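Local coordinates for protein TOXN (Bacillus thuringiensis, PDB 4ATO) that cleaves RNA at A-rich sequences as the endoribonuclease toxin of a type III toxin-antitoxin system, and is held inactive by its pseudoknot antitoxin RNA, ToxI, at residues 5-10 with 116-121; 53-58 with 80-85; 89-94 with 164-169. All coordinates share one frame; numbering follows the deposited sequence. Where two conformers were deposited one is given.

Interaction 1 (5-10 with 116-121). With nucleotides of chain B.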
# COMPACT_ATOMS: atom_id res chain seq x y z
N ASP A 5 -20.37 8.11 -8.01
CA ASP A 5 -19.36 7.45 -7.18
C ASP A 5 -18.96 8.28 -5.95
O ASP A 5 -18.52 7.73 -4.94
CB ASP A 5 -18.13 7.08 -8.02
CG ASP A 5 -17.50 8.28 -8.70
OD1 ASP A 5 -17.89 8.60 -9.84
OD2 ASP A 5 -16.60 8.91 -8.10
N ASN A 6 -19.12 9.60 -6.06
CA ASN A 6 -18.88 10.50 -4.93
C ASN A 6 -20.17 10.99 -4.30
O ASN A 6 -21.09 11.43 -4.99
CB ASN A 6 -18.03 11.70 -5.36
CG ASN A 6 -16.59 11.33 -5.64
OD1 ASN A 6 -16.07 10.36 -5.08
ND2 ASN A 6 -15.93 12.11 -6.51
N PRO A 7 -20.23 10.95 -2.97
CA PRO A 7 -21.46 11.20 -2.22
C PRO A 7 -22.03 12.62 -2.39
O PRO A 7 -21.28 13.59 -2.50
CB PRO A 7 -21.03 10.98 -0.77
CG PRO A 7 -19.58 11.30 -0.76
CD PRO A 7 -19.07 10.79 -2.07
N LYS A 8 -23.36 12.71 -2.42
CA LYS A 8 -24.05 13.99 -2.41
C LYS A 8 -24.87 14.08 -1.14
O LYS A 8 -25.55 13.12 -0.77
CB LYS A 8 -24.99 14.12 -3.61
CG LYS A 8 -24.29 14.27 -4.95
CD LYS A 8 -23.32 15.43 -4.92
CE LYS A 8 -22.69 15.66 -6.28
NZ LYS A 8 -21.62 16.70 -6.21
N PHE A 9 -24.80 15.23 -0.47
CA PHE A 9 -25.63 15.50 0.69
C PHE A 9 -26.99 16.03 0.24
O PHE A 9 -27.11 16.59 -0.84
CB PHE A 9 -24.97 16.53 1.61
CG PHE A 9 -23.73 16.04 2.29
CD1 PHE A 9 -23.78 15.03 3.23
CD2 PHE A 9 -22.50 16.62 2.02
CE1 PHE A 9 -22.64 14.59 3.87
CE2 PHE A 9 -21.35 16.18 2.66
CZ PHE A 9 -21.42 15.16 3.58
N HIS A 10 -28.00 15.85 1.08
CA HIS A 10 -29.33 16.39 0.81
C HIS A 10 -30.03 16.77 2.10
O HIS A 10 -29.75 16.21 3.16
CB HIS A 10 -30.20 15.36 0.09
CG HIS A 10 -29.67 14.93 -1.23
ND1 HIS A 10 -28.65 14.00 -1.36
CD2 HIS A 10 -30.01 15.28 -2.49
CE1 HIS A 10 -28.39 13.81 -2.64
NE2 HIS A 10 -29.20 14.58 -3.35
N LYS A 116 -15.55 18.92 5.60
CA LYS A 116 -14.78 17.86 6.25
C LYS A 116 -15.52 16.54 6.13
O LYS A 116 -14.91 15.49 5.87
CB LYS A 116 -14.53 18.18 7.72
CG LYS A 116 -13.48 19.28 7.95
CD LYS A 116 -13.16 19.37 9.41
CE LYS A 116 -12.07 20.37 9.71
NZ LYS A 116 -11.72 20.27 11.16
N GLN A 117 -16.83 16.58 6.33
CA GLN A 117 -17.64 15.38 6.27
C GLN A 117 -17.61 14.84 4.85
O GLN A 117 -17.53 13.62 4.65
CB GLN A 117 -19.06 15.67 6.73
CG GLN A 117 -19.17 15.90 8.24
CD GLN A 117 -20.59 16.24 8.67
OE1 GLN A 117 -21.26 17.07 8.05
NE2 GLN A 117 -21.05 15.60 9.75
N TYR A 118 -17.66 15.74 3.86
CA TYR A 118 -17.59 15.31 2.48
C TYR A 118 -16.23 14.67 2.18
O TYR A 118 -16.18 13.62 1.55
CB TYR A 118 -17.85 16.46 1.48
CG TYR A 118 -17.64 15.99 0.06
CD1 TYR A 118 -18.57 15.16 -0.56
CD2 TYR A 118 -16.49 16.33 -0.65
CE1 TYR A 118 -18.39 14.71 -1.85
CE2 TYR A 118 -16.29 15.88 -1.95
CZ TYR A 118 -17.25 15.06 -2.55
OH TYR A 118 -17.08 14.59 -3.83
N LEU A 119 -15.15 15.29 2.62
CA LEU A 119 -13.83 14.74 2.32
C LEU A 119 -13.66 13.36 2.95
O LEU A 119 -13.09 12.48 2.33
CB LEU A 119 -12.71 15.69 2.73
CG LEU A 119 -12.64 17.05 2.00
CD1 LEU A 119 -11.43 17.83 2.48
CD2 LEU A 119 -12.59 16.87 0.50
N PHE A 120 -14.17 13.17 4.17
CA PHE A 120 -14.10 11.85 4.78
C PHE A 120 -14.92 10.83 3.98
O PHE A 120 -14.46 9.71 3.73
CB PHE A 120 -14.59 11.84 6.23
CG PHE A 120 -14.64 10.46 6.85
CD1 PHE A 120 -15.77 9.66 6.73
CD2 PHE A 120 -13.52 9.94 7.50
CE1 PHE A 120 -15.80 8.37 7.27
CE2 PHE A 120 -13.54 8.67 8.06
CZ PHE A 120 -14.69 7.87 7.94
N LEU A 121 -16.13 11.21 3.58
CA LEU A 121 -17.05 10.26 2.98
C LEU A 121 -16.60 9.81 1.60
O LEU A 121 -16.79 8.66 1.25
CB LEU A 121 -18.48 10.81 2.91
CG LEU A 121 -19.24 10.63 4.23
CD1 LEU A 121 -20.60 11.30 4.15
CD2 LEU A 121 -19.40 9.15 4.59
P U B 10 -14.95 16.32 -6.16
OP1 U B 10 -15.15 15.21 -5.19
OP2 U B 10 -15.40 16.13 -7.56
O5' U B 10 -15.54 17.67 -5.59
C5' U B 10 -16.93 17.80 -5.34
C4' U B 10 -17.32 19.24 -5.08
O4' U B 10 -18.74 19.30 -4.82
C3' U B 10 -16.64 19.88 -3.88
O3' U B 10 -16.52 21.30 -4.10
C2' U B 10 -17.66 19.64 -2.77
O2' U B 10 -17.55 20.52 -1.68
C1' U B 10 -18.97 19.83 -3.53
N1 U B 10 -20.12 19.12 -2.94
C2 U B 10 -21.20 19.89 -2.56
O2 U B 10 -21.24 21.09 -2.67
N3 U B 10 -22.27 19.19 -2.05
C4 U B 10 -22.34 17.82 -1.87
O4 U B 10 -23.36 17.34 -1.38
C5 U B 10 -21.17 17.10 -2.30
C6 U B 10 -20.13 17.75 -2.82
P C B 30 -8.42 29.26 13.22
OP1 C B 30 -8.81 30.58 13.78
OP2 C B 30 -7.62 28.34 14.08
O5' C B 30 -9.70 28.51 12.67
C5' C B 30 -10.75 29.21 12.01
C4' C B 30 -11.78 28.27 11.45
O4' C B 30 -11.12 27.29 10.60
C3' C B 30 -12.54 27.42 12.46
O3' C B 30 -13.61 28.11 13.07
C2' C B 30 -12.98 26.23 11.64
O2' C B 30 -14.11 26.55 10.85
C1' C B 30 -11.78 26.05 10.71
N1 C B 30 -10.82 25.04 11.22
C2 C B 30 -11.18 23.69 11.11
O2 C B 30 -12.28 23.39 10.61
N3 C B 30 -10.34 22.73 11.56
C4 C B 30 -9.17 23.07 12.10
N4 C B 30 -8.38 22.08 12.52
C5 C B 30 -8.77 24.44 12.21
C6 C B 30 -9.62 25.38 11.77
P A B 11 -15.13 21.92 -4.62
OP1 A B 11 -15.39 23.35 -4.95
OP2 A B 11 -14.61 21.04 -5.69
O5' A B 11 -14.20 21.82 -3.34
C5' A B 11 -14.53 22.51 -2.15
C4' A B 11 -13.31 23.15 -1.54
O4' A B 11 -12.52 22.13 -0.88
C3' A B 11 -12.38 23.83 -2.54
O3' A B 11 -11.79 24.95 -1.93
C2' A B 11 -11.31 22.77 -2.79
O2' A B 11 -10.08 23.29 -3.21
C1' A B 11 -11.21 22.10 -1.42
N9 A B 11 -10.80 20.70 -1.48
C8 A B 11 -11.38 19.73 -2.27
N7 A B 11 -10.83 18.55 -2.11
C5 A B 11 -9.86 18.74 -1.14
C6 A B 11 -8.94 17.87 -0.54
N6 A B 11 -8.86 16.57 -0.84
N1 A B 11 -8.09 18.37 0.39
C2 A B 11 -8.19 19.68 0.68
N3 A B 11 -9.01 20.60 0.18
C4 A B 11 -9.83 20.07 -0.74
O HOH W 1 -19.78 15.03 -5.09

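Interaction 2 (53-58 with 80-85). With nucleotides of chain B; nucleotides of chain C.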
# COMPACT_ATOMS: atom_id res chain seq x y z
N VAL A 53 -29.35 8.31 3.65
CA VAL A 53 -28.88 7.90 4.96
C VAL A 53 -28.64 9.12 5.84
O VAL A 53 -27.80 9.97 5.53
CB VAL A 53 -27.56 7.08 4.88
CG1 VAL A 53 -27.19 6.56 6.25
CG2 VAL A 53 -27.68 5.94 3.86
N PRO A 54 -29.37 9.22 6.94
CA PRO A 54 -29.32 10.40 7.81
C PRO A 54 -28.02 10.52 8.61
O PRO A 54 -27.45 9.51 9.03
CB PRO A 54 -30.50 10.17 8.78
CG PRO A 54 -30.67 8.65 8.80
CD PRO A 54 -30.35 8.21 7.41
N LEU A 55 -27.56 11.75 8.80
CA LEU A 55 -26.45 12.05 9.69
C LEU A 55 -26.95 12.42 11.07
O LEU A 55 -28.03 12.99 11.21
CB LEU A 55 -25.65 13.23 9.14
CG LEU A 55 -24.66 12.85 8.04
CD1 LEU A 55 -24.11 14.08 7.34
CD2 LEU A 55 -23.56 12.02 8.69
N THR A 56 -26.17 12.09 12.09
CA THR A 56 -26.43 12.60 13.43
C THR A 56 -25.14 13.15 14.02
O THR A 56 -24.06 12.73 13.61
CB THR A 56 -27.02 11.53 14.36
OG1 THR A 56 -27.27 12.08 15.66
CG2 THR A 56 -26.10 10.33 14.47
N SER A 57 -25.25 14.10 14.94
CA SER A 57 -24.10 14.61 15.68
C SER A 57 -23.94 13.95 17.05
O SER A 57 -23.04 14.31 17.81
CB SER A 57 -24.20 16.13 15.87
OG SER A 57 -25.22 16.43 16.81
N ARG A 58 -24.81 13.00 17.39
CA ARG A 58 -24.68 12.29 18.66
C ARG A 58 -23.52 11.29 18.60
O ARG A 58 -23.72 10.08 18.64
CB ARG A 58 -25.99 11.59 19.06
CG ARG A 58 -27.24 12.51 19.15
CD ARG A 58 -27.12 13.58 20.25
NE ARG A 58 -26.34 14.73 19.80
CZ ARG A 58 -25.63 15.53 20.60
NH1 ARG A 58 -25.61 15.31 21.91
NH2 ARG A 58 -24.94 16.54 20.08
N GLY A 80 -19.72 13.29 13.17
CA GLY A 80 -20.97 12.74 12.67
C GLY A 80 -20.98 11.23 12.58
O GLY A 80 -19.92 10.58 12.55
N VAL A 81 -22.17 10.67 12.54
CA VAL A 81 -22.33 9.23 12.38
C VAL A 81 -23.47 9.03 11.39
O VAL A 81 -24.53 9.64 11.53
CB VAL A 81 -22.70 8.54 13.73
CG1 VAL A 81 -22.85 7.04 13.55
CG2 VAL A 81 -21.64 8.82 14.79
N LEU A 82 -23.24 8.22 10.36
CA LEU A 82 -24.33 7.93 9.43
C LEU A 82 -25.12 6.79 10.01
O LEU A 82 -24.55 5.74 10.33
CB LEU A 82 -23.80 7.50 8.07
CG LEU A 82 -23.41 8.59 7.07
CD1 LEU A 82 -22.61 7.95 5.94
CD2 LEU A 82 -24.65 9.27 6.54
N LEU A 83 -26.44 6.98 10.14
CA LEU A 83 -27.33 5.95 10.67
C LEU A 83 -27.93 5.09 9.56
O LEU A 83 -29.03 5.37 9.06
CB LEU A 83 -28.45 6.60 11.47
CG LEU A 83 -27.96 7.58 12.54
CD1 LEU A 83 -29.16 8.26 13.26
CD2 LEU A 83 -27.05 6.88 13.54
N VAL A 84 -27.24 4.03 9.16
CA VAL A 84 -27.80 3.22 8.08
C VAL A 84 -29.10 2.53 8.51
O VAL A 84 -29.97 2.29 7.68
CB VAL A 84 -26.77 2.29 7.37
CG1 VAL A 84 -25.41 2.35 8.05
CG2 VAL A 84 -27.28 0.86 7.24
N ASN A 85 -29.26 2.30 9.82
CA ASN A 85 -30.52 1.77 10.35
C ASN A 85 -31.73 2.68 10.11
O ASN A 85 -32.86 2.21 10.08
CB ASN A 85 -30.42 1.45 11.84
CG ASN A 85 -29.95 2.65 12.68
OD1 ASN A 85 -29.02 3.36 12.29
ND2 ASN A 85 -30.60 2.88 13.81
P A B 33 -22.59 24.07 16.38
OP1 A B 33 -23.44 25.22 16.77
OP2 A B 33 -21.79 23.38 17.42
O5' A B 33 -23.46 23.01 15.59
C5' A B 33 -23.86 23.24 14.25
C4' A B 33 -24.62 22.06 13.71
O4' A B 33 -23.68 20.99 13.42
C3' A B 33 -25.63 21.49 14.68
O3' A B 33 -26.69 20.91 13.95
C2' A B 33 -24.84 20.38 15.39
O2' A B 33 -25.64 19.32 15.89
C1' A B 33 -23.90 19.89 14.29
N9 A B 33 -22.61 19.45 14.81
C8 A B 33 -21.87 20.11 15.77
N7 A B 33 -20.75 19.50 16.07
C5 A B 33 -20.76 18.38 15.26
C6 A B 33 -19.84 17.32 15.11
N6 A B 33 -18.70 17.23 15.79
N1 A B 33 -20.15 16.35 14.22
C2 A B 33 -21.29 16.45 13.53
N3 A B 33 -22.23 17.38 13.59
C4 A B 33 -21.91 18.32 14.49
P A C 2 -30.38 10.67 20.73
OP1 A C 2 -29.41 10.88 21.83
OP2 A C 2 -29.88 10.14 19.43
O5' A C 2 -31.58 9.77 21.23
C5' A C 2 -32.11 9.89 22.54
C4' A C 2 -33.24 8.93 22.74
O4' A C 2 -34.24 9.16 21.71
C3' A C 2 -32.87 7.46 22.59
O3' A C 2 -32.42 6.91 23.81
C2' A C 2 -34.14 6.81 22.06
O2' A C 2 -35.03 6.50 23.12
C1' A C 2 -34.76 7.94 21.24
N9 A C 2 -34.48 7.85 19.79
C8 A C 2 -33.56 8.58 19.09
N7 A C 2 -33.57 8.37 17.80
C5 A C 2 -34.61 7.47 17.62
C6 A C 2 -35.13 6.85 16.48
N6 A C 2 -34.67 7.09 15.26
N1 A C 2 -36.16 5.99 16.62
C2 A C 2 -36.62 5.77 17.86
N3 A C 2 -36.21 6.29 19.01
C4 A C 2 -35.19 7.14 18.83
P U C 4 -29.88 0.74 23.21
OP1 U C 4 -29.71 -0.27 24.29
OP2 U C 4 -29.29 2.09 23.40
O5' U C 4 -29.40 0.13 21.83
C5' U C 4 -29.69 -1.22 21.50
C4' U C 4 -28.76 -1.73 20.43
O4' U C 4 -28.94 -0.96 19.22
C3' U C 4 -27.26 -1.65 20.76
O3' U C 4 -26.60 -2.76 20.15
C2' U C 4 -26.85 -0.35 20.06
O2' U C 4 -25.47 -0.26 19.74
C1' U C 4 -27.71 -0.40 18.81
N1 U C 4 -27.98 0.92 18.20
C2 U C 4 -27.39 1.16 16.98
O2 U C 4 -26.62 0.36 16.47
N3 U C 4 -27.69 2.37 16.41
C4 U C 4 -28.54 3.33 16.91
O4 U C 4 -28.71 4.37 16.27
C5 U C 4 -29.14 3.00 18.18
C6 U C 4 -28.85 1.83 18.75

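Interaction 3 (89-94 with 164-169)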
# COMPACT_ATOMS: atom_id res chain seq x y z
N PRO A 89 -36.38 5.88 1.86
CA PRO A 89 -36.60 6.13 0.43
C PRO A 89 -37.28 7.48 0.29
O PRO A 89 -38.19 7.76 1.06
CB PRO A 89 -37.55 5.01 0.03
CG PRO A 89 -38.36 4.76 1.28
CD PRO A 89 -37.43 5.02 2.44
N VAL A 90 -36.84 8.30 -0.66
CA VAL A 90 -37.39 9.65 -0.82
C VAL A 90 -37.54 9.98 -2.31
O VAL A 90 -36.64 9.71 -3.10
CB VAL A 90 -36.46 10.71 -0.16
CG1 VAL A 90 -37.05 12.11 -0.28
CG2 VAL A 90 -36.23 10.39 1.30
N PRO A 91 -38.69 10.56 -2.70
CA PRO A 91 -38.88 11.01 -4.09
C PRO A 91 -38.10 12.29 -4.37
O PRO A 91 -37.87 13.07 -3.44
CB PRO A 91 -40.39 11.25 -4.18
CG PRO A 91 -40.82 11.52 -2.79
CD PRO A 91 -39.91 10.72 -1.90
N GLU A 92 -37.70 12.50 -5.62
CA GLU A 92 -36.75 13.56 -5.95
C GLU A 92 -37.30 14.98 -5.78
O GLU A 92 -36.54 15.95 -5.78
CB GLU A 92 -36.15 13.36 -7.35
CG GLU A 92 -37.16 13.16 -8.46
CD GLU A 92 -36.53 12.63 -9.74
OE1 GLU A 92 -35.39 12.13 -9.69
OE2 GLU A 92 -37.19 12.72 -10.81
N LYS A 93 -38.61 15.09 -5.63
CA LYS A 93 -39.21 16.40 -5.41
C LYS A 93 -39.20 16.76 -3.92
O LYS A 93 -39.33 17.93 -3.56
CB LYS A 93 -40.63 16.48 -5.98
CG LYS A 93 -41.32 15.13 -6.17
CD LYS A 93 -41.00 14.52 -7.53
CE LYS A 93 -41.04 13.01 -7.49
NZ LYS A 93 -40.45 12.42 -8.72
N GLU A 94 -39.02 15.77 -3.06
CA GLU A 94 -39.02 16.04 -1.63
C GLU A 94 -37.61 16.15 -1.04
O GLU A 94 -37.44 16.13 0.18
CB GLU A 94 -39.88 15.03 -0.86
CG GLU A 94 -41.35 15.00 -1.27
CD GLU A 94 -42.01 16.36 -1.24
OE1 GLU A 94 -41.77 17.12 -0.27
OE2 GLU A 94 -42.77 16.68 -2.18
N GLU A 164 -43.57 1.53 0.26
CA GLU A 164 -44.99 1.65 -0.09
C GLU A 164 -45.43 3.10 0.03
O GLU A 164 -46.12 3.61 -0.85
CB GLU A 164 -45.85 0.81 0.85
CG GLU A 164 -45.92 -0.66 0.51
CD GLU A 164 -47.04 -1.36 1.25
OE1 GLU A 164 -47.89 -0.65 1.83
OE2 GLU A 164 -47.06 -2.61 1.26
N LYS A 165 -45.04 3.75 1.12
CA LYS A 165 -45.38 5.15 1.32
C LYS A 165 -44.81 6.02 0.21
O LYS A 165 -45.46 6.96 -0.26
CB LYS A 165 -44.91 5.63 2.68
CG LYS A 165 -45.77 5.14 3.82
CD LYS A 165 -46.34 6.31 4.61
CE LYS A 165 -47.85 6.33 4.58
NZ LYS A 165 -48.40 7.31 5.58
N CYS A 166 -43.58 5.71 -0.22
CA CYS A 166 -42.97 6.42 -1.33
C CYS A 166 -43.81 6.23 -2.59
O CYS A 166 -44.07 7.18 -3.31
CB CYS A 166 -41.54 5.93 -1.56
SG CYS A 166 -40.69 6.72 -2.95
N GLN A 167 -44.24 4.99 -2.83
CA GLN A 167 -45.08 4.68 -3.99
C GLN A 167 -46.37 5.48 -3.93
O GLN A 167 -46.78 6.09 -4.92
CB GLN A 167 -45.40 3.18 -4.03
CG GLN A 167 -44.23 2.28 -4.40
CD GLN A 167 -43.98 2.24 -5.90
OE1 GLN A 167 -44.81 2.67 -6.70
NE2 GLN A 167 -42.81 1.72 -6.29
N GLU A 168 -47.01 5.48 -2.76
CA GLU A 168 -48.26 6.21 -2.57
C GLU A 168 -48.09 7.69 -2.86
O GLU A 168 -49.01 8.34 -3.36
CB GLU A 168 -48.79 6.01 -1.15
CG GLU A 168 -49.22 4.58 -0.84
CD GLU A 168 -49.63 4.38 0.61
OE1 GLU A 168 -50.19 5.33 1.20
OE2 GLU A 168 -49.37 3.29 1.15
N TYR A 169 -46.91 8.22 -2.56
CA TYR A 169 -46.63 9.62 -2.85
C TYR A 169 -46.71 9.87 -4.35
O TYR A 169 -47.13 10.95 -4.79
CB TYR A 169 -45.25 10.04 -2.33
CG TYR A 169 -44.85 11.44 -2.76
CD1 TYR A 169 -44.21 11.66 -3.98
CD2 TYR A 169 -45.12 12.54 -1.94
CE1 TYR A 169 -43.85 12.93 -4.38
CE2 TYR A 169 -44.76 13.82 -2.33
CZ TYR A 169 -44.12 14.01 -3.56
OH TYR A 169 -43.75 15.27 -3.97

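Interaction 1 (5-10 with 116-121)
Gln117 lays its CB against the far end of the Phe9 ring, 4.0 Å from CZ, and turns its amide elsewhere, NE2 bonding to the carbonyl of Ile79. Tyr118 makes the larger part of the helix's share of the contact. Its CB sits at the edge of the Phe9 ring, 3.7 Å from CE2, while its own ring, with CG anti to the backbone N (chi1 175°), runs out past Pro7 to the RNA. The Pro7 carbonyl meets the ring at its edge and in its plane, O lying 3.2 Å from CE1. Over one face comes the base of U10 of chain B, C6 standing 3.6 Å above the ring plane and shifted toward the rim. That base is fixed at its other end by the Phe9 backbone, N donating to O4 over 2.7 Å in a nearly straight bond (167°). The Tyr118 hydroxyl points at OP1 of the same nucleotide, modelled too close for the length to be trusted, and takes a bond from a water 3.0 Å from OH; this water in turn accepts from Lys8 NZ. Leu119 faces away from residues 5-10 and touches the base of A11 of chain B. Three residues beyond Tyr118, Leu121 closes the inner side, its CB 3.9 Å from Pro7 CG and its CD1 3.9 Å from Phe9 CE1. No hydrogen bond joins the two segments; apolar packing seats the N-terminal strand against helix 108-139. The Phe9 N-H and the Tyr118 ring and hydroxyl together form a binding site for U10, part of the surface on which ToxN holds its ToxI antitoxin RNA.

Interaction 2 (53-58 with 80-85)
Leu55 and Leu82 lie against each other at an angle, one from each strand, and meet through their CD2 methyls, 3.7 Å apart. They form a non-hydrogen-bonded pair whose side chains share one face of the sheet. Val53 joins them there, its CG1 packing 3.7 Å from CD2 of Leu82. Leu82 also touches Leu121 and Val128 of helix 108-139, so this face is the one that the long helix covers. On the opposite face Thr56 and Leu83 cross at about a right angle, diagonally over the strands, with Thr56 CG2 3.7 Å from Leu83 CD2 and Val81 alongside. Pro54 likewise stands across Leu83, presenting its ring CG to CB.

The strands are antiparallel neighbours within the six-stranded sheet of this ToxN/AbiQ-family toxin. Leu83 N donates almost head-on to Pro54 O at 2.9 Å (N-H...O 170°), and Thr56 and Val81 exchange two more bent backbone bonds, each 3.0 Å from N to O.

With OG1 anti to the backbone N (chi1 -180°), Thr56 sets its hydroxyl beside its own carbonyl carbon, within reach of the following turn, where it accepts from Arg58 N at 3.1 Å in an ST turn and also bonds to a modified nucleotide of the RNA. Ser57 OG is shared between O2' of A33 of chain B, 3.1 Å away, and Arg58 NH2, for which it lies in the guanidinium plane. At the other end of the contact, Asn85 ND2 is hydrogen-bonded to the carbonyl of Val155 and makes a further, weak bond to O4 of U4 of chain C.

Interaction 3 (89-94 with 164-169)
Both oxygens of the Glu94 carboxylate are engaged: OE2 accepts from Tyr169 OH in a very short bond modelled at 2.5 Å, and OE1 bonds to Ser13 OG. The Glu94 chain bends at chi2 (-53°), which brings the carboxylate to the tyrosine hydroxyl, its plane turned 65° from that of the ring. Two partners should fix the rotation of the acid group, and their bonds would be expected to stabilise its negative charge.

Tyr169 reaches this point because its CG is anti to the backbone N (chi1 173°), throwing the ring away from the helix axis and onto the turn. Pro91 lies over one ring face as a CH-pi contact, CG 3.9 Å from the centroid, with its approach displaced toward the CD1-CE1 rim. Lys93 comes instead to the edge, near the ring plane, with CG 3.3 Å from OH.

Residues 89-94 run from the end of strand 78-89 through the loop to strand 95-97, and Pro91 to Glu94 form a type I beta turn closed by Glu94 N donating to Pro91 O at 3.0 Å. The partner is the last stretch of helix 159-169, so the contact joins the last modelled helix to the loop leading into edge strand 95-97; the nearest atom of the contact is about 13 Å from the RNA.

Three residues back along the helix, Cys166 faces the same loop, its SG 4.2 Å from Pro91 CD and its CB 4.4 Å from Pro89 CB. Tyr16 of helix 14-23 packs on both Pro91 and Cys166, and its hydroxyl bonds to the carbonyl of Pro89.

How the interactions relate
Interactions 1 and 2 belong to one body of packing, their centres about 13 Å apart: Leu121 touches Leu82 and Phe9 touches Leu55, so helix 108-139 and strands 9-12, 51-56 and 78-89 share a core. Both also hold RNA, interaction 1 nucleotides of chain B, U10 among them, and interaction 2 nucleotides of chains B and C, so the sheet, its loops and the long helix together present part of the RNA-binding surface. Interaction 3 is remote, its centre about 23 and 21 Å from the other two and clear of RNA. Along the chain, interaction 2 falls between the two segments of interaction 1, whereas interaction 3 opens after interaction 2 and alternates with interaction 1, bringing in helix 159-169.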